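Local coordinates for pesticidal crystal protein CRY4AA (Bacillus thuringiensis, PDB 2C9K) that promotes colloid-osmotic lysis of insect midgut epithelial cells after binding to them, as a mosquito-larvicidal, pore-forming toxin, at residues 260-265 against 454-459; 291-296 against 476-481. All blocks are in the same frame, centred on the assembly; numbering follows the deposited sequence.

In the fold
Both contacts lie where the three domains of the toxin core meet, their centres about 13 Å apart. Interaction 1 joins the edge strand 262-267 to the central strand 450-457 in the three-stranded sheet of the β-prism domain, the sheet that faces helix 222-240 of the helical domain. Interaction 2 sets the start of strand 294-303, in one of the prism's four-stranded sheets, against a loop of the C-terminal β-sandwich. Along the chain the segments alternate: 260-265, 291-296, 454-459, 476-481. The two contacts also touch directly, T456 against F293 and T260 against V477, so the helix-facing sheet and the sandwich boundary form one continuous buried region.

Interaction 1: 260-265 against 454-459; sequences TREIYQ and AWTHSS
I263 and W455 face each other as an antiparallel hydrogen-bonded pair, with both side chains on the same side of the sheet. I263 N gives its hydrogen to W455 O at 3.0 Å, and W455 N returns the bond to I263 O at 2.8 Å. Their side chains cross at about a right angle, I263 CG1 lying 3.9 Å from W455 CB. The branched isoleucine favours extended backbone and, being apolar, suits the packing of this side against helix 222-240.

The W455 indole lies beside Q265, two residues along the edge strand from I263. The glutamine amide stands steeply to the ring, the planes 73° apart, and Q265 OE1 comes within 3.1 Å of W455 NE1. That same oxygen accepts a hydrogen bond from G408 N.

R261 CB points away from the partner strand, but a bend about CB-CG (chi2 -60°) helps bring the guanidinium back to it. H457 CB then covers the centre of one face of the guanidinium and I263 CG2 lies off-centre over the other, while W455 O sits at the edge, in plane. The imidazole is turned almost perpendicular to the guanidinium, its ND1 3.8 Å from R261 NH2.

On the other side of the sheet E262 and T456 run side by side, E262 CG 3.5 Å from T456 CG2. A454 CB, a small methyl, meets both the E262 carboxylate and the Y264 ring, whose CE2 is 4.0 Å from A454 CB.

The charged ends look beyond this strand pair: R261 makes a salt bridge with D238 of helix 222-240, and E262 OE2 binds R288 and S435. In this β-prism sheet, then, apolar contact and backbone bonds hold the strands together, while the two side-chain charges are probably balanced by opposite ones, R261 tying the sheet to the helical domain.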
loop_
_atom_site.group_PDB
_atom_site.type_symbol
_atom_site.label_atom_id
_atom_site.label_comp_id
_atom_site.label_asym_id
_atom_site.label_seq_id
_atom_site.Cartn_x
_atom_site.Cartn_y
_atom_site.Cartn_z
ATOM N N THR A 260 1.922 -4.741 -0.515
ATOM C CA THR A 260 1.867 -5.640 0.653
ATOM C C THR A 260 1.746 -5.004 2.028
ATOM O O THR A 260 1.491 -5.706 3.005
ATOM C CB THR A 260 3.101 -6.548 0.733
ATOM O OG1 THR A 260 4.227 -5.764 1.137
ATOM C CG2 THR A 260 3.389 -7.194 -0.611
ATOM N N ARG A 261 1.941 -3.692 2.109
ATOM C CA ARG A 261 1.849 -2.973 3.387
ATOM C C ARG A 261 0.500 -3.099 4.118
ATOM O O ARG A 261 -0.549 -3.295 3.493
ATOM C CB ARG A 261 2.119 -1.487 3.160
ATOM C CG ARG A 261 0.887 -0.672 2.757
ATOM C CD ARG A 261 0.271 -1.168 1.459
ATOM N NE ARG A 261 -0.861 -0.350 1.031
ATOM C CZ ARG A 261 -2.104 -0.489 1.481
ATOM N NH1 ARG A 261 -2.385 -1.429 2.379
ATOM N NH2 ARG A 261 -3.065 0.314 1.032
ATOM N N GLU A 262 0.535 -2.964 5.441
ATOM C CA GLU A 262 -0.687 -3.006 6.247
ATOM C C GLU A 262 -1.039 -1.602 6.724
ATOM O O GLU A 262 -0.160 -0.752 6.884
ATOM C CB GLU A 262 -0.520 -3.880 7.500
ATOM C CG GLU A 262 -0.577 -5.385 7.278
ATOM C CD GLU A 262 -0.619 -6.183 8.579
ATOM O OE1 GLU A 262 0.326 -6.089 9.385
ATOM O OE2 GLU A 262 -1.604 -6.912 8.797
ATOM N N ILE A 263 -2.325 -1.352 6.936
ATOM C CA ILE A 263 -2.768 -0.068 7.463
ATOM C C ILE A 263 -3.789 -0.411 8.536
ATOM O O ILE A 263 -4.414 -1.463 8.478
ATOM C CB ILE A 263 -3.370 0.853 6.374
ATOM C CG1 ILE A 263 -4.581 0.200 5.719
ATOM C CG2 ILE A 263 -2.290 1.209 5.358
ATOM C CD1 ILE A 263 -5.237 1.085 4.674
ATOM N N TYR A 264 -3.948 0.466 9.522
ATOM C CA TYR A 264 -4.845 0.188 10.641
ATOM C C TYR A 264 -5.897 1.246 10.917
ATOM O O TYR A 264 -5.680 2.438 10.698
ATOM C CB TYR A 264 -4.028 -0.002 11.934
ATOM C CG TYR A 264 -2.802 -0.891 11.815
ATOM C CD1 TYR A 264 -1.660 -0.450 11.161
ATOM C CD2 TYR A 264 -2.787 -2.173 12.367
ATOM C CE1 TYR A 264 -0.533 -1.255 11.059
ATOM C CE2 TYR A 264 -1.667 -2.987 12.271
ATOM C CZ TYR A 264 -0.539 -2.523 11.615
ATOM O OH TYR A 264 0.584 -3.325 11.504
ATOM N N GLN A 265 -7.038 0.786 11.417
ATOM C CA GLN A 265 -8.140 1.657 11.799
ATOM C C GLN A 265 -8.318 1.289 13.274
ATOM O O GLN A 265 -8.154 0.124 13.639
ATOM C CB GLN A 265 -9.393 1.327 10.977
ATOM C CG GLN A 265 -9.233 1.580 9.474
ATOM C CD GLN A 265 -10.489 1.254 8.659
ATOM O OE1 GLN A 265 -11.186 0.276 8.931
ATOM N NE2 GLN A 265 -10.764 2.061 7.641
ATOM N N ALA A 454 -6.292 -4.456 11.085
ATOM C CA ALA A 454 -5.271 -4.419 10.045
ATOM C C ALA A 454 -5.896 -4.696 8.688
ATOM O O ALA A 454 -6.773 -5.544 8.566
ATOM C CB ALA A 454 -4.203 -5.450 10.338
ATOM N N TRP A 455 -5.434 -3.982 7.672
ATOM C CA TRP A 455 -5.949 -4.143 6.326
ATOM C C TRP A 455 -4.822 -4.194 5.311
ATOM O O TRP A 455 -3.945 -3.343 5.314
ATOM C CB TRP A 455 -6.881 -2.976 5.973
ATOM C CG TRP A 455 -8.074 -2.852 6.872
ATOM C CD1 TRP A 455 -8.184 -2.079 7.985
ATOM C CD2 TRP A 455 -9.315 -3.562 6.748
ATOM N NE1 TRP A 455 -9.416 -2.262 8.567
ATOM C CE2 TRP A 455 -10.128 -3.169 7.828
ATOM C CE3 TRP A 455 -9.815 -4.493 5.827
ATOM C CZ2 TRP A 455 -11.416 -3.672 8.015
ATOM C CZ3 TRP A 455 -11.098 -4.992 6.014
ATOM C CH2 TRP A 455 -11.882 -4.580 7.098
ATOM N N THR A 456 -4.845 -5.198 4.446
ATOM C CA THR A 456 -3.832 -5.320 3.410
ATOM C C THR A 456 -4.492 -5.032 2.065
ATOM O O THR A 456 -5.710 -5.173 1.928
ATOM C CB THR A 456 -3.201 -6.722 3.402
ATOM O OG1 THR A 456 -4.230 -7.719 3.401
ATOM C CG2 THR A 456 -2.321 -6.901 4.618
ATOM N N HIS A 457 -3.705 -4.622 1.075
ATOM C CA HIS A 457 -4.271 -4.307 -0.235
ATOM C C HIS A 457 -4.763 -5.553 -0.976
ATOM O O HIS A 457 -4.031 -6.542 -1.088
ATOM C CB HIS A 457 -3.248 -3.584 -1.099
ATOM C CG HIS A 457 -3.861 -2.829 -2.232
ATOM N ND1 HIS A 457 -4.277 -1.522 -2.114
ATOM C CD2 HIS A 457 -4.185 -3.217 -3.486
ATOM C CE1 HIS A 457 -4.832 -1.135 -3.248
ATOM N NE2 HIS A 457 -4.788 -2.146 -4.097
ATOM N N SER A 458 -5.985 -5.499 -1.501
ATOM C CA SER A 458 -6.558 -6.646 -2.205
ATOM C C SER A 458 -5.905 -6.951 -3.551
ATOM O O SER A 458 -6.425 -7.742 -4.337
ATOM C CB SER A 458 -8.064 -6.454 -2.401
ATOM O OG SER A 458 -8.335 -5.430 -3.334
ATOM N N SER A 459 -4.767 -6.326 -3.820
ATOM C CA SER A 459 -4.061 -6.579 -5.068
ATOM C C SER A 459 -3.040 -7.685 -4.852
ATOM O O SER A 459 -2.427 -8.160 -5.804
ATOM C CB SER A 459 -3.331 -5.328 -5.548
ATOM O OG SER A 459 -2.257 -4.999 -4.681
#

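Interaction 2: 291-296 against 476-481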
loop_
_atom_site.group_PDB
_atom_site.type_symbol
_atom_site.label_atom_id
_atom_site.label_comp_id
_atom_site.label_asym_id
_atom_site.label_seq_id
_atom_site.Cartn_x
_atom_site.Cartn_y
_atom_site.Cartn_z
ATOM N N HIS A 291 6.888 -8.068 9.018
ATOM C CA HIS A 291 6.770 -9.514 8.892
ATOM C C HIS A 291 6.552 -9.914 7.440
ATOM O O HIS A 291 6.430 -9.054 6.563
ATOM C CB HIS A 291 5.582 -10.011 9.720
ATOM C CG HIS A 291 4.262 -9.448 9.284
ATOM N ND1 HIS A 291 3.574 -8.505 10.017
ATOM C CD2 HIS A 291 3.499 -9.701 8.194
ATOM C CE1 HIS A 291 2.443 -8.205 9.402
ATOM N NE2 HIS A 291 2.374 -8.918 8.294
ATOM N N LEU A 292 6.512 -11.225 7.200
ATOM C CA LEU A 292 6.248 -11.772 5.867
ATOM C C LEU A 292 4.734 -11.683 5.719
ATOM O O LEU A 292 4.001 -11.944 6.670
ATOM C CB LEU A 292 6.671 -13.240 5.775
ATOM C CG LEU A 292 8.151 -13.592 5.934
ATOM C CD1 LEU A 292 8.320 -15.118 5.878
ATOM C CD2 LEU A 292 8.965 -12.898 4.835
ATOM N N PHE A 293 4.263 -11.311 4.538
ATOM C CA PHE A 293 2.826 -11.176 4.323
ATOM C C PHE A 293 2.033 -12.358 4.905
ATOM O O PHE A 293 2.410 -13.516 4.719
ATOM C CB PHE A 293 2.536 -11.045 2.827
ATOM C CG PHE A 293 1.154 -10.570 2.530
ATOM C CD1 PHE A 293 0.867 -9.220 2.506
ATOM C CD2 PHE A 293 0.125 -11.478 2.311
ATOM C CE1 PHE A 293 -0.431 -8.781 2.266
ATOM C CE2 PHE A 293 -1.171 -11.046 2.070
ATOM C CZ PHE A 293 -1.451 -9.702 2.048
ATOM N N THR A 294 0.947 -12.072 5.621
ATOM C CA THR A 294 0.128 -13.149 6.190
ATOM C C THR A 294 -1.338 -13.066 5.757
ATOM O O THR A 294 -1.865 -11.986 5.488
ATOM C CB THR A 294 0.144 -13.167 7.758
ATOM O OG1 THR A 294 -0.477 -11.982 8.270
ATOM C CG2 THR A 294 1.557 -13.265 8.284
ATOM N N TRP A 295 -1.985 -14.224 5.691
ATOM C CA TRP A 295 -3.395 -14.296 5.333
ATOM C C TRP A 295 -4.189 -14.734 6.568
ATOM O O TRP A 295 -3.791 -15.646 7.287
ATOM C CB TRP A 295 -3.598 -15.277 4.187
ATOM C CG TRP A 295 -2.790 -14.940 2.996
ATOM C CD1 TRP A 295 -1.529 -15.381 2.699
ATOM C CD2 TRP A 295 -3.178 -14.088 1.924
ATOM N NE1 TRP A 295 -1.113 -14.859 1.497
ATOM C CE2 TRP A 295 -2.109 -14.061 1.000
ATOM C CE3 TRP A 295 -4.326 -13.342 1.651
ATOM C CZ2 TRP A 295 -2.159 -13.318 -0.177
ATOM C CZ3 TRP A 295 -4.372 -12.605 0.482
ATOM C CH2 TRP A 295 -3.294 -12.599 -0.420
ATOM N N LEU A 296 -5.312 -14.075 6.810
ATOM C CA LEU A 296 -6.133 -14.367 7.974
ATOM C C LEU A 296 -6.964 -15.630 7.844
ATOM O O LEU A 296 -7.945 -15.642 7.109
ATOM C CB LEU A 296 -7.065 -13.184 8.238
ATOM C CG LEU A 296 -7.888 -13.224 9.522
ATOM C CD1 LEU A 296 -6.937 -13.290 10.731
ATOM C CD2 LEU A 296 -8.782 -11.988 9.590
ATOM N N ALA A 476 9.436 -9.659 -2.010
ATOM C CA ALA A 476 10.150 -10.669 -1.229
ATOM C C ALA A 476 9.411 -11.055 0.060
ATOM O O ALA A 476 9.613 -12.140 0.599
ATOM C CB ALA A 476 11.547 -10.178 -0.901
ATOM N N VAL A 477 8.552 -10.178 0.555
ATOM C CA VAL A 477 7.817 -10.494 1.764
ATOM C C VAL A 477 6.677 -11.472 1.504
ATOM O O VAL A 477 6.011 -11.901 2.451
ATOM C CB VAL A 477 7.244 -9.222 2.448
ATOM C CG1 VAL A 477 8.380 -8.397 3.047
ATOM C CG2 VAL A 477 6.453 -8.397 1.446
ATOM N N LYS A 478 6.450 -11.830 0.239
ATOM C CA LYS A 478 5.390 -12.786 -0.098
ATOM C C LYS A 478 5.914 -14.205 0.082
ATOM O O LYS A 478 5.275 -15.174 -0.321
ATOM C CB LYS A 478 4.911 -12.607 -1.544
ATOM C CG LYS A 478 4.128 -11.332 -1.821
ATOM C CD LYS A 478 2.815 -11.292 -1.057
ATOM C CE LYS A 478 1.901 -12.454 -1.431
ATOM N NZ LYS A 478 1.610 -12.495 -2.889
ATOM N N ALA A 479 7.089 -14.314 0.688
ATOM C CA ALA A 479 7.721 -15.603 0.942
ATOM C C ALA A 479 7.078 -16.240 2.166
ATOM O O ALA A 479 6.358 -15.565 2.907
ATOM C CB ALA A 479 9.207 -15.411 1.181
ATOM N N ASN A 480 7.339 -17.531 2.381
ATOM C CA ASN A 480 6.771 -18.233 3.524
ATOM C C ASN A 480 7.805 -18.863 4.463
ATOM O O ASN A 480 7.444 -19.576 5.405
ATOM C CB ASN A 480 5.784 -19.302 3.049
ATOM C CG ASN A 480 6.369 -20.213 1.978
ATOM O OD1 ASN A 480 7.575 -20.472 1.956
ATOM N ND2 ASN A 480 5.507 -20.723 1.093
ATOM N N SER A 481 9.084 -18.600 4.214
ATOM C CA SER A 481 10.148 -19.135 5.054
ATOM C C SER A 481 11.297 -18.134 5.181
ATOM O O SER A 481 11.828 -17.638 4.182
ATOM C CB SER A 481 10.673 -20.451 4.481
ATOM O OG SER A 481 11.735 -20.947 5.284
HETATM O O HOH W 1 3.936 -14.798 2.760
#
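Polar links join F293 to the loop 476-481. F293 N donates to V477 O at 2.8 Å. At the carbonyl of the same residue, a modelled water 2.8 Å from F293 O is placed to bridge it to A479 O, though its approach to A479 O is short and the detail is uncertain. Since neither carbonyl could donate to the other, a water between them would supply the hydrogens.

L292 packs over the main chain of the loop. Its CD1 branch lies along the backbone, 3.6 Å from A479 O and close to S481 N, while CD2 lies near V477, and the apolar side-chain pair is L292 CD2 with A479 CB at 4.4 Å. The small side chain of A479 lets the leucine sit near the main chain.

The loop itself turns through a short 3-10 segment, 476-478, between strands 471-475 and 481-482 of the C-terminal β-sandwich, where N480 and S481 form a classic β-bulge opposite K507, and it meets the β-prism at the seam between the two domains.

Aromatic and cationic packing makes up the rest. K478 folds back on itself, bent at each of its last three torsions, and runs beside F293 in the same direction, with K478 CD 3.9 Å from F293 CB. A long aliphatic chain suits this place, packing against phenylalanine while delivering its amine to E258 and the D461 carbonyl; K478 NZ lies 6.0 Å from the centroid of the F293 ring, at most a weak cation-pi attraction. F293, with CG anti to the backbone N (chi1 -166°), directs its CE2 edge over the centre of the W295 ring.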